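PDB 2W40: glycerol kinase, putative from Plasmodium falciparum, which probably phosphorylates glycerol with ATP to give sn-glycerol 3-phosphate, as a member of the FGGY family of carbohydrate kinases. Local coordinates for residues C[130-135]-C[189-194]; C[198-203]-C[215-220]. All coordinates share one frame; numbering follows the deposited sequence.

Contact 1: residues C[130-135]-C[189-194]; sequences TGTYFN and RTLLMD. With EDO (1,2-ethanediol), chain B.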
# COMPACT_ATOMS: atom_id res chain seq x y z
N THR C 130 -2.96 12.42 36.20
CA THR C 130 -2.32 13.10 35.06
C THR C 130 -3.26 13.49 33.96
O THR C 130 -2.88 14.23 33.08
CB THR C 130 -1.15 12.26 34.44
OG1 THR C 130 -1.75 11.12 33.78
CG2 THR C 130 -0.06 11.91 35.47
N GLY C 131 -4.43 12.90 33.88
CA GLY C 131 -5.30 13.05 32.72
C GLY C 131 -5.29 12.06 31.57
O GLY C 131 -6.16 12.05 30.71
N THR C 132 -4.39 11.09 31.68
CA THR C 132 -4.19 10.08 30.67
C THR C 132 -3.78 8.73 31.31
O THR C 132 -3.26 8.74 32.41
CB THR C 132 -3.02 10.51 29.65
OG1 THR C 132 -3.03 9.64 28.50
CG2 THR C 132 -1.64 10.64 30.39
N TYR C 133 -4.06 7.68 30.54
CA TYR C 133 -3.40 6.37 30.82
C TYR C 133 -1.98 6.39 30.25
O TYR C 133 -1.63 7.30 29.51
CB TYR C 133 -4.19 5.28 30.16
CG TYR C 133 -5.64 5.10 30.57
CD1 TYR C 133 -6.02 5.22 31.84
CD2 TYR C 133 -6.60 4.88 29.65
CE1 TYR C 133 -7.30 4.93 32.27
CE2 TYR C 133 -7.92 4.72 30.03
CZ TYR C 133 -8.24 4.73 31.40
OH TYR C 133 -9.58 4.55 31.82
N PHE C 134 -1.13 5.44 30.67
CA PHE C 134 0.17 5.25 30.02
C PHE C 134 -0.08 5.07 28.53
O PHE C 134 -0.98 4.34 28.10
CB PHE C 134 0.86 3.95 30.55
CG PHE C 134 1.33 4.01 32.00
CD1 PHE C 134 1.59 5.22 32.69
CD2 PHE C 134 1.53 2.85 32.72
CE1 PHE C 134 2.05 5.25 34.04
CE2 PHE C 134 1.96 2.93 34.07
CZ PHE C 134 2.29 4.07 34.67
N ASN C 135 0.83 5.66 27.75
CA ASN C 135 0.81 5.55 26.32
C ASN C 135 2.20 5.80 25.75
O ASN C 135 3.11 6.14 26.48
CB ASN C 135 -0.28 6.47 25.74
CG ASN C 135 -0.04 7.92 26.07
OD1 ASN C 135 1.15 8.41 25.96
ND2 ASN C 135 -1.14 8.66 26.40
N ARG C 189 1.43 17.46 29.16
CA ARG C 189 1.66 16.53 28.07
C ARG C 189 2.81 15.56 28.36
O ARG C 189 3.31 14.82 27.50
CB ARG C 189 1.93 17.25 26.78
CG ARG C 189 0.89 18.30 26.48
CD ARG C 189 -0.53 17.79 26.48
NE ARG C 189 -0.78 16.84 25.38
CZ ARG C 189 -1.95 16.51 24.86
NH1 ARG C 189 -3.11 16.93 25.40
NH2 ARG C 189 -2.01 15.74 23.79
N THR C 190 3.27 15.64 29.59
CA THR C 190 4.51 14.91 29.98
C THR C 190 4.27 13.56 30.71
O THR C 190 5.21 12.71 30.74
CB THR C 190 5.38 15.82 30.93
OG1 THR C 190 4.67 16.03 32.15
CG2 THR C 190 5.91 17.12 30.28
N LEU C 191 3.08 13.41 31.33
CA LEU C 191 2.72 12.26 32.18
C LEU C 191 3.37 12.42 33.58
O LEU C 191 3.39 11.48 34.36
CB LEU C 191 3.02 10.92 31.55
CG LEU C 191 1.87 10.04 31.14
CD1 LEU C 191 2.26 8.83 30.20
CD2 LEU C 191 1.22 9.60 32.34
N LEU C 192 3.98 13.62 33.84
CA LEU C 192 4.66 13.94 35.10
C LEU C 192 3.95 14.99 35.97
O LEU C 192 4.39 15.20 37.12
CB LEU C 192 6.09 14.38 34.90
CG LEU C 192 6.92 13.45 34.05
CD1 LEU C 192 8.25 14.18 33.82
CD2 LEU C 192 7.06 12.08 34.73
N MET C 193 2.94 15.70 35.42
CA MET C 193 2.31 16.76 36.16
C MET C 193 0.99 16.24 36.76
O MET C 193 0.25 15.55 36.07
CB MET C 193 1.99 17.90 35.22
CG MET C 193 1.58 19.17 35.96
SD MET C 193 0.94 20.48 34.88
CE MET C 193 -0.78 19.91 34.60
N ASP C 194 0.66 16.71 37.96
CA ASP C 194 -0.63 16.52 38.61
C ASP C 194 -1.63 17.46 37.90
O ASP C 194 -1.44 18.69 37.92
CB ASP C 194 -0.54 16.83 40.07
CG ASP C 194 -1.88 16.52 40.81
OD1 ASP C 194 -2.97 16.89 40.33
OD2 ASP C 194 -1.81 15.94 41.94
C1 EDO B . -7.74 8.35 28.83
O1 EDO B . -9.14 8.20 28.49
C2 EDO B . -6.84 8.03 27.66
O2 EDO B . -5.53 8.16 28.02
O HOH W 1 -0.90 16.14 33.49
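L191 carries the apolar part of this contact, reaching with both methyls into the bend made by residues 130-135. Its CD2 lies 3.6 Å from T132 CG2, and the two side chains meet roughly at right angles. The same methyl comes to the edge of the F134 ring, near its plane, with CD1 of F134 4.4 Å from CD2 of L191. The other methyl, CD1, faces the backbone around F134 CA. At T130, a chi1 of 70° holds OG1 between the backbone N and the carbonyl carbon; CG2 is thereby left to rest 3.6 Å from the carbonyl O of L191.

No direct hydrogen bond joins the segments. A water instead sits 2.8 Å from T130 O and 2.9 Å from M193 O, placed to donate to either carbonyl where the two backbones draw together, though it has more acceptors in reach than protons to give. T130 OG1 is bonded to I126 O in its own helix and also accepts a weak bond from T132 N. On the far side of the bend, Y133 N donates a 3.0 Å bond to O2 of an ethanediol, probably from the crystallisation liquor, whose C1 lies over one face of the Y133 ring.

The contact is buried beside the C-terminal end of helix 123-130, where G131 leaves helical geometry with positive phi. L191 also packs on A140 of helix 140-149, and F134 reaches helix 111-118.

Contact 2: residues C[198-203]-C[215-220]; sequences LQWDEK and VLPEIK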
# COMPACT_ATOMS: atom_id res chain seq x y z
N LEU C 198 -1.40 21.23 39.16
CA LEU C 198 -0.54 21.92 38.26
C LEU C 198 0.90 21.93 38.71
O LEU C 198 1.68 22.84 38.36
CB LEU C 198 -1.01 23.32 37.95
CG LEU C 198 -2.47 23.45 37.46
CD1 LEU C 198 -2.84 24.92 37.13
CD2 LEU C 198 -2.89 22.53 36.39
N GLN C 199 1.26 20.91 39.50
CA GLN C 199 2.66 20.73 39.90
C GLN C 199 3.27 19.43 39.45
O GLN C 199 2.58 18.48 39.24
CB GLN C 199 2.67 20.69 41.42
CG GLN C 199 2.01 21.90 42.16
CD GLN C 199 2.74 23.18 42.00
OE1 GLN C 199 3.96 23.19 41.70
NE2 GLN C 199 2.03 24.30 42.17
N TRP C 200 4.56 19.40 39.25
CA TRP C 200 5.28 18.13 39.00
C TRP C 200 4.96 17.19 40.15
O TRP C 200 4.98 17.62 41.33
CB TRP C 200 6.76 18.36 38.91
CG TRP C 200 7.22 19.29 37.82
CD1 TRP C 200 7.91 20.43 37.99
CD2 TRP C 200 6.98 19.17 36.42
NE1 TRP C 200 8.19 21.04 36.79
CE2 TRP C 200 7.65 20.28 35.79
CE3 TRP C 200 6.35 18.21 35.60
CZ2 TRP C 200 7.65 20.47 34.40
CZ3 TRP C 200 6.33 18.41 34.22
CH2 TRP C 200 7.03 19.53 33.62
N ASP C 201 4.65 15.96 39.80
CA ASP C 201 4.22 14.95 40.79
C ASP C 201 5.37 14.00 41.14
O ASP C 201 5.94 13.30 40.27
CB ASP C 201 3.08 14.16 40.23
CG ASP C 201 2.47 13.24 41.28
OD1 ASP C 201 1.92 13.73 42.29
OD2 ASP C 201 2.67 12.02 41.09
N GLU C 202 5.67 13.95 42.44
CA GLU C 202 6.77 13.11 42.92
C GLU C 202 6.60 11.63 42.60
O GLU C 202 7.53 10.96 42.16
CB GLU C 202 7.03 13.34 44.43
CG GLU C 202 8.33 12.69 44.89
CD GLU C 202 8.63 12.90 46.38
OE1 GLU C 202 8.06 13.84 46.98
OE2 GLU C 202 9.43 12.07 46.89
N LYS C 203 5.37 11.14 42.75
CA LYS C 203 5.07 9.75 42.49
C LYS C 203 5.27 9.40 41.02
O LYS C 203 5.88 8.39 40.64
CB LYS C 203 3.64 9.43 42.94
CG LYS C 203 3.35 9.41 44.44
CD LYS C 203 1.98 8.76 44.81
CE LYS C 203 1.62 9.15 46.25
NZ LYS C 203 1.53 10.66 46.37
N VAL C 215 15.77 18.83 37.73
CA VAL C 215 16.00 18.84 36.29
C VAL C 215 14.81 19.30 35.50
O VAL C 215 14.92 19.51 34.33
CB VAL C 215 16.49 17.47 35.80
CG1 VAL C 215 17.77 17.04 36.60
CG2 VAL C 215 15.35 16.44 35.83
N LEU C 216 13.63 19.38 36.16
CA LEU C 216 12.39 19.83 35.54
C LEU C 216 12.27 21.34 35.63
O LEU C 216 12.54 21.93 36.67
CB LEU C 216 11.21 19.09 36.12
CG LEU C 216 11.21 17.56 35.94
CD1 LEU C 216 10.20 16.95 36.97
CD2 LEU C 216 10.85 17.19 34.56
N PRO C 217 11.82 21.95 34.55
CA PRO C 217 11.65 23.41 34.54
C PRO C 217 10.45 23.88 35.31
O PRO C 217 9.48 23.15 35.43
CB PRO C 217 11.51 23.70 33.01
CG PRO C 217 10.76 22.47 32.48
CD PRO C 217 11.45 21.32 33.27
N GLU C 218 10.50 25.13 35.73
CA GLU C 218 9.40 25.73 36.46
C GLU C 218 8.16 25.85 35.56
O GLU C 218 8.32 26.35 34.45
CB GLU C 218 9.75 27.15 36.95
CG GLU C 218 8.62 27.79 37.76
CD GLU C 218 8.96 29.24 38.14
OE1 GLU C 218 10.17 29.61 38.13
OE2 GLU C 218 8.00 29.98 38.50
N ILE C 219 7.01 25.49 36.08
CA ILE C 219 5.72 25.53 35.33
C ILE C 219 5.09 26.95 35.49
O ILE C 219 4.86 27.42 36.61
CB ILE C 219 4.71 24.46 35.80
CG1 ILE C 219 5.33 23.04 35.65
CG2 ILE C 219 3.35 24.53 35.03
CD1 ILE C 219 4.51 21.98 36.29
N LYS C 220 4.95 27.62 34.35
CA LYS C 220 4.46 28.99 34.30
C LYS C 220 3.06 29.04 33.73
O LYS C 220 2.62 28.15 33.06
CB LYS C 220 5.34 29.84 33.39
CG LYS C 220 6.84 29.91 33.83
CD LYS C 220 7.15 31.02 34.64
CE LYS C 220 7.68 32.17 33.83
NZ LYS C 220 7.73 33.35 34.78
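The indole of W200 is sandwiched between two aliphatic side chains, L216 and I219, that approach opposite faces. I219 CD1 sits 3.7 Å from the centroid of the five-membered ring, only 15° off its normal. Across the indole, L216 CB makes a second CH-pi contact, 3.8 Å from that centroid, while its CD1 leans over CG and CD2. I219 CG1, anti to its carbonyl carbon, carries the chain over the ring; CD1 goes on to meet L198 O at 3.6 Å.

Farther out, the pyrrolidine ring of P217 lies beside the benzene part of the indole, its CD 4.1 Å from W200 CZ2. The polar edge is one hydrogen bond: W200 NE1 donates to P217 O at 2.8 Å, with an N-H...O angle of 147°. The acceptor lies in the indole plane, although the donor is tilted 31° from the plane of the carbonyl. T182 of the parallel neighbour strand 181-183 and A187 of helix 184-187 also pack on W200.

Two facial CH-pi contacts limit how far the indole can tip, and the bond from its edge fixes its rotation, so a single tryptophan sets the loop before helix 202-207 against residues 216-219, the lead-in and start of strand 218-220.

In the fold
Followed from the N terminus, the chain leaves helix 123-130, passes through residues 130-135, and after 53 largely helical residues returns at 189-194 to close contact 1. Contact 2 then opens at 198 and closes a much shorter loop, which holds the rest of helix 202-207, at residues 215-220, leading into strand 218-220. The two loops therefore follow in series, neither nesting nor crossing, within the N-terminal FGGY domain. Their segments nevertheless touch: probable backbone hydrogen bonds join L192 O to D201 N and D194 N to Q199 O, and T190 packs on W200. Residues 189-194 and 198-203 thus bridge the end of helix 123-130 and the short parallel sheet of strands 181-183 and 218-220.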